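Phosphoglycerate dehydrogenase (Lactobacillus plantarum, PDB 3EVT) probably catalyses the NAD-dependent oxidation of 3-phosphoglycerate to 3-phosphohydroxypyruvate, the first step of the phosphorylated route to serine. Local coordinates at residues 97-102 / 150-155; 104-109 / 222-227; 139-144 / 193-198; 160-165 / 176-181; 188-193 / 216-221. One frame throughout, in Å; residues are numbered along the deposited sequence.

Interaction 1. Residues 97-102 / 150-155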
# COMPACT_ATOMS: atom_id res chain seq x y z
N ALA A 97 2.98 11.08 3.21
CA ALA A 97 3.38 10.56 4.52
C ALA A 97 2.20 10.27 5.43
O ALA A 97 2.16 9.25 6.07
CB ALA A 97 4.39 11.50 5.24
N ILE A 98 1.26 11.21 5.51
CA ILE A 98 0.09 11.04 6.35
C ILE A 98 -0.75 9.85 5.86
O ILE A 98 -1.29 9.08 6.65
CB ILE A 98 -0.79 12.29 6.27
CG1 ILE A 98 -0.07 13.49 6.88
CG2 ILE A 98 -2.15 12.01 6.87
CD1 ILE A 98 -0.75 14.92 6.46
N SER A 99 -0.84 9.66 4.57
CA SER A 99 -1.54 8.49 4.09
C SER A 99 -0.87 7.19 4.51
O SER A 99 -1.57 6.21 4.91
CB SER A 99 -1.62 8.53 2.58
OG SER A 99 -2.53 9.53 2.22
N GLU A 100 0.45 7.14 4.40
CA GLU A 100 1.22 5.98 4.90
C GLU A 100 0.98 5.68 6.39
O GLU A 100 0.84 4.53 6.79
CB GLU A 100 2.73 6.18 4.64
CG GLU A 100 3.11 6.04 3.14
CD GLU A 100 4.60 5.82 2.97
OE1 GLU A 100 5.24 5.42 4.00
OE2 GLU A 100 5.11 6.00 1.82
N SER A 101 0.91 6.72 7.23
CA SER A 101 0.49 6.54 8.64
C SER A 101 -0.87 5.92 8.81
O SER A 101 -1.06 5.08 9.69
CB SER A 101 0.47 7.87 9.37
OG SER A 101 1.81 8.36 9.46
N VAL A 102 -1.84 6.32 8.00
CA VAL A 102 -3.16 5.66 8.10
C VAL A 102 -3.06 4.18 7.67
O VAL A 102 -3.59 3.28 8.34
CB VAL A 102 -4.22 6.40 7.29
CG1 VAL A 102 -5.58 5.64 7.38
CG2 VAL A 102 -4.36 7.84 7.83
N GLN A 150 -7.53 12.45 -0.73
CA GLN A 150 -7.39 11.92 -2.08
C GLN A 150 -6.15 11.06 -2.24
O GLN A 150 -6.15 10.06 -2.98
CB GLN A 150 -7.30 13.09 -3.07
CG GLN A 150 -8.64 13.83 -3.30
CD GLN A 150 -8.46 15.05 -4.18
OE1 GLN A 150 -7.69 15.03 -5.13
NE2 GLN A 150 -9.13 16.14 -3.83
N SER A 151 -5.07 11.44 -1.55
CA SER A 151 -3.86 10.63 -1.61
C SER A 151 -4.03 9.35 -0.78
O SER A 151 -3.58 8.30 -1.19
CB SER A 151 -2.60 11.43 -1.28
OG SER A 151 -2.36 11.47 0.11
N LEU A 152 -4.73 9.44 0.34
CA LEU A 152 -5.10 8.22 1.08
C LEU A 152 -5.98 7.29 0.22
O LEU A 152 -5.70 6.09 0.11
CB LEU A 152 -5.78 8.53 2.41
CG LEU A 152 -6.27 7.28 3.19
CD1 LEU A 152 -5.15 6.23 3.41
CD2 LEU A 152 -6.95 7.66 4.54
N ALA A 153 -7.05 7.85 -0.36
CA ALA A 153 -7.89 7.15 -1.35
C ALA A 153 -7.12 6.43 -2.47
O ALA A 153 -7.44 5.28 -2.83
CB ALA A 153 -8.90 8.11 -1.97
N ALA A 154 -6.16 7.13 -3.07
CA ALA A 154 -5.37 6.53 -4.16
C ALA A 154 -4.64 5.29 -3.64
O ALA A 154 -4.64 4.25 -4.30
CB ALA A 154 -4.35 7.55 -4.74
N LYS A 155 -4.01 5.39 -2.46
CA LYS A 155 -3.22 4.23 -2.00
C LYS A 155 -4.10 3.05 -1.58
O LYS A 155 -3.82 1.91 -1.92
CB LYS A 155 -2.30 4.60 -0.86
CG LYS A 155 -1.21 5.57 -1.21
CD LYS A 155 -0.46 5.98 0.07
CE LYS A 155 0.31 7.25 -0.22
NZ LYS A 155 1.36 6.91 -1.18
O HOH W 1 3.69 5.42 -0.22
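Ser99 of helix 93-110 and Ser151 of helix 147-158 meet through their hydroxyls, OG to OG 2.9 Å, in a hydrogen bond whose donor could be either residue. The small side chain of Ser99 is consistent with the close approach here, its CA 4.7 Å from that of Leu152 where the helices cross at -53°. The torsion of Ser99 puts OG beside its own backbone N (chi1 -72°), pointing it at Ser151 OG; Ser151 OG swings between backbone N and carbonyl carbon (chi1 86°) to reach it. On one flank the methylene chain of Lys155 runs past Ser99, CE to CB 3.6 Å. On the other, Val102 and Leu152 cross at about a right angle, CG1 of the valine 3.7 Å from CD2 of the leucine. Farther out, Lys155 bends at its last torsion and its NZ makes a salt bridge with Asp96. A water joins this amine, at 2.9 Å from Lys155 NZ, to Glu100 OE2, 2.6 Å from the same water. The Glu100 carboxylate also accepts from the backbone N atoms of Leu135 and Thr136 of the second subunit. Beneath Leu152 lie Leu140, Ile142 and Val196 of the sheet. Polar groups thus line one flank and apolar ones the sheet side; Ala95 O, accepting from Ser99 OG, gives the buried serine hydroxyl a second mate within its own helix.

Interaction 2. Residues 104-109 / 222-227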
# COMPACT_ATOMS: atom_id res chain seq x y z
N ALA A 104 -0.61 2.31 7.91
CA ALA A 104 0.17 1.66 8.94
C ALA A 104 -0.71 1.29 10.11
O ALA A 104 -0.58 0.19 10.68
CB ALA A 104 1.31 2.61 9.40
N ALA A 105 -1.60 2.20 10.48
CA ALA A 105 -2.49 1.93 11.58
C ALA A 105 -3.39 0.74 11.22
O ALA A 105 -3.61 -0.15 12.04
CB ALA A 105 -3.32 3.20 11.89
N MET A 106 -3.92 0.74 10.00
CA MET A 106 -4.90 -0.23 9.56
C MET A 106 -4.23 -1.58 9.39
O MET A 106 -4.76 -2.60 9.85
CB MET A 106 -5.59 0.20 8.22
CG MET A 106 -6.52 1.45 8.26
SD MET A 106 -7.50 1.74 6.73
CE MET A 106 -6.24 2.05 5.53
N LEU A 107 -3.10 -1.62 8.70
CA LEU A 107 -2.33 -2.88 8.49
C LEU A 107 -1.78 -3.50 9.76
O LEU A 107 -1.84 -4.73 9.96
CB LEU A 107 -1.19 -2.66 7.50
CG LEU A 107 -1.69 -2.60 6.06
CD1 LEU A 107 -0.67 -1.83 5.11
CD2 LEU A 107 -1.98 -4.01 5.57
N SER A 108 -1.24 -2.69 10.66
CA SER A 108 -0.70 -3.30 11.85
C SER A 108 -1.77 -3.96 12.69
O SER A 108 -1.49 -4.97 13.31
CB SER A 108 0.12 -2.34 12.68
OG SER A 108 -0.68 -1.38 13.29
N VAL A 109 -2.99 -3.43 12.67
CA VAL A 109 -4.16 -4.07 13.27
C VAL A 109 -4.63 -5.31 12.53
O VAL A 109 -4.55 -6.36 13.11
CB VAL A 109 -5.33 -3.09 13.49
CG1 VAL A 109 -6.69 -3.87 13.69
CG2 VAL A 109 -5.00 -2.19 14.69
N MET A 222 -12.92 0.21 12.56
CA MET A 222 -11.81 0.81 13.27
C MET A 222 -11.87 2.35 13.01
O MET A 222 -12.12 2.80 11.87
CB MET A 222 -10.49 0.18 12.77
CG MET A 222 -9.18 0.81 13.32
SD MET A 222 -7.65 0.04 12.72
CE MET A 222 -6.54 1.03 13.72
N LEU A 223 -11.69 3.16 14.05
CA LEU A 223 -11.76 4.61 13.87
C LEU A 223 -10.37 5.18 13.88
O LEU A 223 -9.58 4.84 14.76
CB LEU A 223 -12.61 5.29 14.96
CG LEU A 223 -12.57 6.84 14.88
CD1 LEU A 223 -13.43 7.35 13.70
CD2 LEU A 223 -13.07 7.41 16.18
N ILE A 224 -10.06 6.05 12.90
CA ILE A 224 -8.73 6.65 12.87
C ILE A 224 -8.84 8.14 12.79
O ILE A 224 -9.50 8.66 11.90
CB ILE A 224 -7.88 6.11 11.69
CG1 ILE A 224 -7.68 4.58 11.83
CG2 ILE A 224 -6.51 6.87 11.67
CD1 ILE A 224 -7.70 3.86 10.59
N ASN A 225 -8.17 8.86 13.68
CA ASN A 225 -8.25 10.33 13.68
C ASN A 225 -6.93 10.98 13.34
O ASN A 225 -5.98 10.94 14.11
CB ASN A 225 -8.76 10.91 15.03
CG ASN A 225 -9.15 12.37 14.90
OD1 ASN A 225 -9.12 12.92 13.79
ND2 ASN A 225 -9.53 13.00 16.00
N ILE A 226 -6.87 11.60 12.18
CA ILE A 226 -5.69 12.35 11.79
C ILE A 226 -6.20 13.75 11.44
O ILE A 226 -5.58 14.47 10.69
CB ILE A 226 -4.98 11.71 10.57
CG1 ILE A 226 -6.00 11.34 9.50
CG2 ILE A 226 -4.15 10.48 10.98
CD1 ILE A 226 -5.46 11.38 8.10
N GLY A 227 -7.37 14.12 11.96
CA GLY A 227 -7.92 15.46 11.74
C GLY A 227 -7.44 16.26 12.92
O GLY A 227 -6.22 16.48 13.03
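Met106, Val109, Met222 and Ile224 meet with no ring or amide among them; the flat side-chain group of the two segments is the amide of Asn225, which sits beyond the touching residues. Over its carbonyl plane comes Gly227 N, 37° out of that plane and 2.8 Å from Asn225 OD1, closing an Asx turn where strand 222-225 ends. The same OD1 accepts from Asn197 ND2 of the adjoining strand, and Asn225 ND2 donates to Arg228 O. The contact itself is a helix laid on one side of the parallel sheet of a Rossmann-type domain, helix 104-109 running at 151° to the strand. Met222 does most of the reaching: CG lies opposite its backbone N (chi1 174°) and the chain stays extended, carrying SD and CE to the helix. There Met222 CE touches both Val109 CG2, at 3.7 Å, and Ala105 O, at 3.6 Å. Val109 CB and CG2 also border the sulfur. Nearer the strand's middle, Ile224 extends its CD1 to Met106 CG at 3.6 Å, and those two side chains cross at about a right angle. Past CG the Met106 chain turns away, bent at its last torsion, toward Met161, while Phe194 of the next strand touches both methionines. The reverse of the helix packs on the second subunit, Leu107 against its counterpart there. On the helix itself, Ala104 O takes two donors, Ser108 N and Ser108 OG, the hydroxyl oxygen 3.0 Å from Ala104 O.

Interaction 3. Residues 139-144 / 193-198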
# COMPACT_ATOMS: atom_id res chain seq x y z
N GLN A 139 -14.00 -1.80 3.14
CA GLN A 139 -14.50 -0.45 2.88
C GLN A 139 -13.84 0.55 3.79
O GLN A 139 -13.82 0.41 5.00
CB GLN A 139 -16.00 -0.31 3.14
CG GLN A 139 -16.84 -1.40 2.61
CD GLN A 139 -17.27 -1.12 1.21
OE1 GLN A 139 -17.55 -2.05 0.43
NE2 GLN A 139 -17.31 0.17 0.86
N LEU A 140 -13.31 1.58 3.17
CA LEU A 140 -12.73 2.71 3.85
C LEU A 140 -13.65 3.93 3.62
O LEU A 140 -13.88 4.35 2.50
CB LEU A 140 -11.35 2.97 3.25
CG LEU A 140 -10.60 4.21 3.72
CD1 LEU A 140 -10.45 4.14 5.23
CD2 LEU A 140 -9.22 4.38 3.04
N LEU A 141 -14.13 4.51 4.71
CA LEU A 141 -14.86 5.76 4.69
C LEU A 141 -13.97 6.93 5.19
O LEU A 141 -13.53 6.95 6.35
CB LEU A 141 -16.13 5.61 5.56
CG LEU A 141 -16.97 6.91 5.70
CD1 LEU A 141 -17.46 7.44 4.33
CD2 LEU A 141 -18.14 6.63 6.64
N ILE A 142 -13.69 7.90 4.32
CA ILE A 142 -12.86 9.08 4.71
C ILE A 142 -13.68 10.38 4.68
O ILE A 142 -14.30 10.70 3.68
CB ILE A 142 -11.64 9.29 3.76
CG1 ILE A 142 -10.89 7.96 3.49
CG2 ILE A 142 -10.68 10.44 4.26
CD1 ILE A 142 -9.89 8.03 2.24
N TYR A 143 -13.66 11.10 5.80
CA TYR A 143 -14.23 12.43 5.94
C TYR A 143 -13.17 13.45 5.60
O TYR A 143 -12.16 13.59 6.33
CB TYR A 143 -14.70 12.65 7.40
CG TYR A 143 -15.98 11.91 7.80
CD1 TYR A 143 -17.19 12.61 8.00
CD2 TYR A 143 -15.98 10.52 8.03
CE1 TYR A 143 -18.34 11.96 8.39
CE2 TYR A 143 -17.13 9.85 8.41
CZ TYR A 143 -18.32 10.59 8.59
OH TYR A 143 -19.49 9.96 8.95
N GLY A 144 -13.39 14.17 4.50
CA GLY A 144 -12.39 15.09 4.00
C GLY A 144 -11.86 14.58 2.68
O GLY A 144 -11.09 13.59 2.64
N ASN A 193 -15.67 -0.67 7.04
CA ASN A 193 -14.76 -1.36 7.93
C ASN A 193 -13.78 -0.38 8.65
O ASN A 193 -13.37 -0.63 9.79
CB ASN A 193 -14.05 -2.51 7.21
CG ASN A 193 -15.04 -3.42 6.48
OD1 ASN A 193 -15.28 -3.29 5.27
ND2 ASN A 193 -15.67 -4.28 7.24
N PHE A 194 -13.47 0.76 8.02
CA PHE A 194 -12.54 1.75 8.63
C PHE A 194 -13.09 3.14 8.35
O PHE A 194 -13.56 3.45 7.22
CB PHE A 194 -11.13 1.65 7.99
CG PHE A 194 -10.53 0.26 8.05
CD1 PHE A 194 -9.65 -0.10 9.09
CD2 PHE A 194 -10.85 -0.68 7.10
CE1 PHE A 194 -9.12 -1.34 9.16
CE2 PHE A 194 -10.31 -1.94 7.16
CZ PHE A 194 -9.46 -2.29 8.20
N ILE A 195 -13.07 3.95 9.39
CA ILE A 195 -13.49 5.33 9.30
C ILE A 195 -12.32 6.24 9.64
O ILE A 195 -11.73 6.14 10.70
CB ILE A 195 -14.64 5.64 10.26
CG1 ILE A 195 -15.86 4.75 9.92
CG2 ILE A 195 -14.92 7.14 10.27
CD1 ILE A 195 -17.01 4.73 10.96
N VAL A 196 -11.98 7.12 8.72
CA VAL A 196 -10.87 8.00 8.88
C VAL A 196 -11.38 9.44 8.94
O VAL A 196 -12.05 9.91 8.03
CB VAL A 196 -9.79 7.77 7.76
CG1 VAL A 196 -8.65 8.83 7.85
CG2 VAL A 196 -9.21 6.27 7.87
N ASN A 197 -11.05 10.14 10.02
CA ASN A 197 -11.27 11.57 10.06
C ASN A 197 -10.04 12.33 9.58
O ASN A 197 -9.02 12.22 10.19
CB ASN A 197 -11.57 12.08 11.46
CG ASN A 197 -11.77 13.59 11.45
OD1 ASN A 197 -12.45 14.08 10.56
ND2 ASN A 197 -11.11 14.32 12.34
N ALA A 198 -10.18 13.10 8.50
CA ALA A 198 -9.13 14.00 8.06
C ALA A 198 -9.69 15.42 7.88
O ALA A 198 -9.21 16.20 7.07
CB ALA A 198 -8.52 13.48 6.71
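Strands 139-143 and 194-197 are adjoining central strands of the seven-stranded parallel sheet in a Rossmann-type NAD-binding domain, with Leu140 beside Phe194 and Tyr143 beside Asn197. Gly144, just after the first strand, begins a GxGxxG pattern consistent with the dinucleotide-binding turn of this family. Backbone bonds alternate along the pair: Leu141 N to Phe194 O at 2.8 Å, Val196 N to Leu141 O at 2.8 Å, Tyr143 N to Val196 O at 3.0 Å. At the opening end Asn193 closes the pair with its side chain. CG stands beside the asparagine's own backbone N (chi1 -50°), which brings OD1 to Gln139 N at 2.9 Å; the donor lies in the carbonyl plane, on a lone pair, and the N-H points almost straight at it (169°). Gln139 O answers with two bonds, accepting from both Asn193 N and Phe194 N. With a leucine in place of Asn193, Gln139 N would probably be left without this acceptor and the strand's first residue freer to shift. On the face carrying Leu140, Ile142, Phe194 and Val196, CD1 of Leu140 rests 3.6 Å from Val196 CG2, the two side chains crossing at a slant, and Leu152 of helix 147-158 covers them. On the other, Tyr143 lies side by side with Ile195 and points the same way, CE2 at 4.0 Å from Ile195 CG2, and its ring meets Phe209 edge-to-face. At the far end the pairing closes with Ala198 N bonded to Tyr143 O, 3.0 Å away.

Interaction 4. Residues 160-165 / 176-181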
# COMPACT_ATOMS: atom_id res chain seq x y z
N GLY A 160 -6.71 -2.42 -3.14
CA GLY A 160 -7.95 -3.16 -3.28
C GLY A 160 -9.06 -2.73 -2.36
O GLY A 160 -10.08 -3.40 -2.29
N MET A 161 -8.87 -1.62 -1.63
CA MET A 161 -9.98 -1.13 -0.76
C MET A 161 -11.08 -0.43 -1.58
O MET A 161 -10.83 0.14 -2.64
CB MET A 161 -9.47 -0.22 0.36
CG MET A 161 -8.35 -0.81 1.31
SD MET A 161 -8.14 0.24 2.79
CE MET A 161 -9.34 -0.57 3.82
N HIS A 162 -12.32 -0.54 -1.12
CA HIS A 162 -13.38 0.32 -1.65
C HIS A 162 -13.48 1.66 -0.83
O HIS A 162 -13.70 1.69 0.38
CB HIS A 162 -14.73 -0.40 -1.69
CG HIS A 162 -15.80 0.42 -2.34
ND1 HIS A 162 -15.87 0.60 -3.71
CD2 HIS A 162 -16.85 1.09 -1.82
CE1 HIS A 162 -16.91 1.36 -4.01
NE2 HIS A 162 -17.51 1.69 -2.88
N VAL A 163 -13.32 2.76 -1.54
CA VAL A 163 -13.14 4.05 -0.87
C VAL A 163 -14.27 5.07 -1.12
O VAL A 163 -14.56 5.48 -2.24
CB VAL A 163 -11.78 4.69 -1.21
CG1 VAL A 163 -11.47 5.75 -0.21
CG2 VAL A 163 -10.68 3.62 -1.21
N ILE A 164 -14.88 5.46 -0.01
CA ILE A 164 -15.93 6.45 0.00
C ILE A 164 -15.50 7.65 0.81
O ILE A 164 -14.95 7.48 1.92
CB ILE A 164 -17.18 5.88 0.71
CG1 ILE A 164 -17.55 4.54 0.08
CG2 ILE A 164 -18.33 6.91 0.70
CD1 ILE A 164 -18.91 4.06 0.50
N GLY A 165 -15.76 8.84 0.28
CA GLY A 165 -15.37 10.10 0.92
C GLY A 165 -16.52 11.03 1.30
O GLY A 165 -17.55 11.05 0.65
N PHE A 176 -11.52 8.64 -5.16
CA PHE A 176 -12.60 8.08 -4.37
C PHE A 176 -13.54 7.33 -5.29
O PHE A 176 -13.92 7.86 -6.28
CB PHE A 176 -13.36 9.19 -3.68
CG PHE A 176 -12.66 9.76 -2.51
CD1 PHE A 176 -12.82 9.22 -1.26
CD2 PHE A 176 -11.84 10.86 -2.64
CE1 PHE A 176 -12.19 9.76 -0.18
CE2 PHE A 176 -11.21 11.40 -1.56
CZ PHE A 176 -11.37 10.89 -0.34
N HIS A 177 -13.95 6.12 -4.96
CA HIS A 177 -14.96 5.47 -5.78
C HIS A 177 -16.35 6.13 -5.69
O HIS A 177 -17.13 6.03 -6.63
CB HIS A 177 -15.16 4.03 -5.37
CG HIS A 177 -13.90 3.23 -5.33
ND1 HIS A 177 -13.41 2.57 -6.43
CD2 HIS A 177 -13.04 2.99 -4.32
CE1 HIS A 177 -12.29 1.95 -6.10
NE2 HIS A 177 -12.05 2.18 -4.82
N GLU A 178 -16.69 6.67 -4.53
CA GLU A 178 -17.95 7.37 -4.37
C GLU A 178 -17.70 8.44 -3.36
O GLU A 178 -16.87 8.24 -2.49
CB GLU A 178 -19.03 6.48 -3.74
CG GLU A 178 -19.14 5.07 -4.26
CD GLU A 178 -20.15 4.23 -3.45
OE1 GLU A 178 -21.17 4.81 -2.99
OE2 GLU A 178 -19.93 3.01 -3.24
N THR A 179 -18.46 9.54 -3.43
CA THR A 179 -18.43 10.56 -2.39
C THR A 179 -19.86 10.83 -1.89
O THR A 179 -20.81 10.63 -2.64
CB THR A 179 -17.86 11.86 -2.90
OG1 THR A 179 -18.58 12.23 -4.06
CG2 THR A 179 -16.43 11.67 -3.32
N VAL A 180 -20.00 11.28 -0.65
CA VAL A 180 -21.30 11.65 -0.11
C VAL A 180 -21.22 12.97 0.63
O VAL A 180 -20.15 13.37 1.08
CB VAL A 180 -21.84 10.59 0.86
CG1 VAL A 180 -22.02 9.24 0.15
CG2 VAL A 180 -20.96 10.48 2.09
N ALA A 181 -22.36 13.64 0.75
CA ALA A 181 -22.47 14.87 1.54
C ALA A 181 -22.56 14.51 3.02
O ALA A 181 -23.00 13.44 3.35
CB ALA A 181 -23.73 15.65 1.11
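His162 and His177 stack with an offset, ring centroids 4.7 Å apart and planes 20° from parallel, ND1 of His162 lying over one face of His177 toward its rim. Each ring also donates a hydrogen bond, one to a carboxylate and one to a backbone carbonyl. NE2 of His162 donates to Glu178 OE2 at 2.8 Å, the oxygen close to the imidazole plane and met on its anti side, somewhat out of the carboxylate plane; ring and carboxylate are turned 57° against each other. NE2 of His177 reaches Met161 O at 3.2 Å, on a lone pair of the carbonyl but tilted from the imidazole plane. The extended first torsion of His162 (chi1 -174°) places its ring where stack and carboxylate are met together. With an alanine at His162, Glu178 OE2 would lose its imidazole mate and the His177 ring, uncovered on one face, would probably turn more freely. Main-chain bonds join the strands in parallel register: Gly165 N gives to Glu178 O at 3.0 Å and Val180 N to Gly165 O at 2.8 Å, while the bonds of His177 N and Glu178 N to Val163 O are weak. Among the apolar contacts, Val163 CG1 touches Phe176 CD1 at 3.9 Å, and CE1 of that phenylalanine lies 3.4 Å from Gly165 CA. A CB on Gly165 would run into this ring, consistent with a glycine there. Strand 178-181 is the outermost strand of the parallel sheet at this end; strand 162-167 beside it pairs onward with strand 139-143, and helix 147-158 packs over Val163 through Ala153 and Ala156.

Interaction 5. Residues 188-193 / 216-221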
# COMPACT_ATOMS: atom_id res chain seq x y z
N ALA A 188 -23.02 4.58 4.35
CA ALA A 188 -21.58 4.41 4.34
C ALA A 188 -21.09 4.02 5.71
O ALA A 188 -20.25 3.11 5.84
CB ALA A 188 -20.94 5.67 3.90
N LEU A 189 -21.63 4.67 6.74
CA LEU A 189 -21.37 4.28 8.14
C LEU A 189 -21.79 2.86 8.51
O LEU A 189 -21.16 2.26 9.39
CB LEU A 189 -22.08 5.22 9.12
CG LEU A 189 -21.50 6.61 9.17
CD1 LEU A 189 -22.54 7.59 9.70
CD2 LEU A 189 -20.18 6.62 10.00
N ALA A 190 -22.88 2.36 7.91
CA ALA A 190 -23.32 0.97 8.16
C ALA A 190 -22.39 -0.08 7.52
O ALA A 190 -22.14 -1.14 8.12
CB ALA A 190 -24.80 0.75 7.72
N THR A 191 -21.88 0.18 6.33
CA THR A 191 -20.97 -0.79 5.69
C THR A 191 -19.44 -0.56 5.89
O THR A 191 -18.63 -1.41 5.50
CB THR A 191 -21.26 -0.86 4.21
OG1 THR A 191 -21.06 0.44 3.66
CG2 THR A 191 -22.75 -1.27 3.96
N ALA A 192 -19.02 0.57 6.49
CA ALA A 192 -17.58 0.84 6.75
C ALA A 192 -16.80 -0.19 7.57
O ALA A 192 -17.19 -0.54 8.68
CB ALA A 192 -17.37 2.24 7.35
N ASN A 193 -15.67 -0.67 7.04
CA ASN A 193 -14.76 -1.36 7.93
C ASN A 193 -13.78 -0.38 8.65
O ASN A 193 -13.37 -0.63 9.79
CB ASN A 193 -14.05 -2.51 7.21
CG ASN A 193 -15.04 -3.42 6.48
OD1 ASN A 193 -15.28 -3.29 5.27
ND2 ASN A 193 -15.67 -4.28 7.24
N GLN A 216 -24.60 4.44 14.38
CA GLN A 216 -24.99 4.11 13.01
C GLN A 216 -24.09 3.06 12.31
O GLN A 216 -24.40 2.66 11.19
CB GLN A 216 -25.02 5.37 12.13
CG GLN A 216 -26.07 6.39 12.50
CD GLN A 216 -25.82 7.71 11.79
OE1 GLN A 216 -26.40 7.98 10.73
NE2 GLN A 216 -24.94 8.51 12.33
N THR A 217 -23.02 2.60 12.97
CA THR A 217 -22.07 1.68 12.33
C THR A 217 -22.58 0.28 12.56
O THR A 217 -23.11 0.01 13.64
CB THR A 217 -20.61 1.77 12.91
OG1 THR A 217 -20.55 1.25 14.25
CG2 THR A 217 -20.05 3.16 12.86
N LYS A 218 -22.36 -0.61 11.61
CA LYS A 218 -22.76 -1.99 11.83
C LYS A 218 -21.63 -3.05 11.65
O LYS A 218 -21.83 -4.23 11.93
CB LYS A 218 -23.97 -2.29 10.94
CG LYS A 218 -25.03 -1.19 11.00
CD LYS A 218 -26.16 -1.56 11.98
CE LYS A 218 -27.15 -0.37 12.22
NZ LYS A 218 -26.75 0.49 13.42
N GLN A 219 -20.45 -2.66 11.16
CA GLN A 219 -19.41 -3.69 10.93
C GLN A 219 -18.36 -3.70 12.01
O GLN A 219 -17.31 -4.29 11.85
CB GLN A 219 -18.70 -3.48 9.60
CG GLN A 219 -19.61 -3.30 8.42
CD GLN A 219 -20.62 -4.42 8.32
OE1 GLN A 219 -20.30 -5.58 8.59
NE2 GLN A 219 -21.86 -4.07 7.96
N GLN A 220 -18.65 -3.03 13.12
CA GLN A 220 -17.67 -2.79 14.18
C GLN A 220 -16.32 -2.26 13.62
O GLN A 220 -15.25 -2.90 13.77
CB GLN A 220 -17.50 -4.01 15.07
CG GLN A 220 -18.84 -4.69 15.40
CD GLN A 220 -18.70 -5.90 16.38
OE1 GLN A 220 -17.61 -6.38 16.67
NE2 GLN A 220 -19.84 -6.36 16.87
N PRO A 221 -16.38 -1.08 12.98
CA PRO A 221 -15.20 -0.58 12.24
C PRO A 221 -14.08 -0.05 13.15
O PRO A 221 -14.24 0.09 14.36
CB PRO A 221 -15.77 0.55 11.39
CG PRO A 221 -16.81 1.15 12.34
CD PRO A 221 -17.44 -0.07 13.06
O HOH W 2 -19.68 0.02 10.09
O HOH W 3 -15.37 -3.83 10.17
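Gln219 lies across the last carbonyls of helix 186-191, in the loop that leads from helix 211-215 to strand 222-225 of the Rossmann-type domain. Its CB sits 3.4 Å from Ala192 O and also borders Asn193 ND2. The chain then bends at its second torsion (chi2 -52°) and folds back over the helix end: CG lies near two carbonyls, 3.3 Å from Ala190 O and a little farther from Thr191 O. CD stays close to Ala190 O, and NE2 finishes the path with a hydrogen bond of 2.9 Å to Ala190 O. That N-H is fairly straight at 155°, and the acceptor lies close to the amide plane of the glutamine, although the donor is tilted 22° from the carbonyl plane. A donor placed on a carbonyl of the helix's C-terminal end is likely to ease the partial negative charge gathered there. Waters extend the same pattern: one accepts from Gln219 N and lies among Leu189 O and Ala192 O, while another links Gln219 O with Asn193 ND2. Toward the start of the loop, Leu189 CD1 packs on the amide end of Gln216, 3.7 Å from its NE2. Thr217 turns its CA-H to Leu189 O, 3.1 Å from CA, and its hydroxyl has the carbonyls of Phe214 and Gln245 as acceptors. Where the two segments draw together before their strands begin, Pro221 CB lies 3.1 Å from Asn193 O and 3.2 Å from Ala192 O.

All five contacts belong to the nucleotide-binding half of the chain and gather about one parallel sheet. Interactions 3 and 4 are in the sheet itself, centres 9 Å apart, joined through neighbouring strands 139-143 and 162-167; interaction 2 adds strand 222-225 on the other side of 194-197. Interactions 1 and 2 share helix 93-110, with centres 11 Å apart, and both touch the second subunit. Interaction 5 lies farthest out, about 20 Å from interaction 1 between centres, and shares Asn193 with interaction 3. Along the chain, interaction 4 closes before interaction 5 opens, and both fall between the segments of interaction 2. The sheet thus connects the dimer-facing helix to the outer loops.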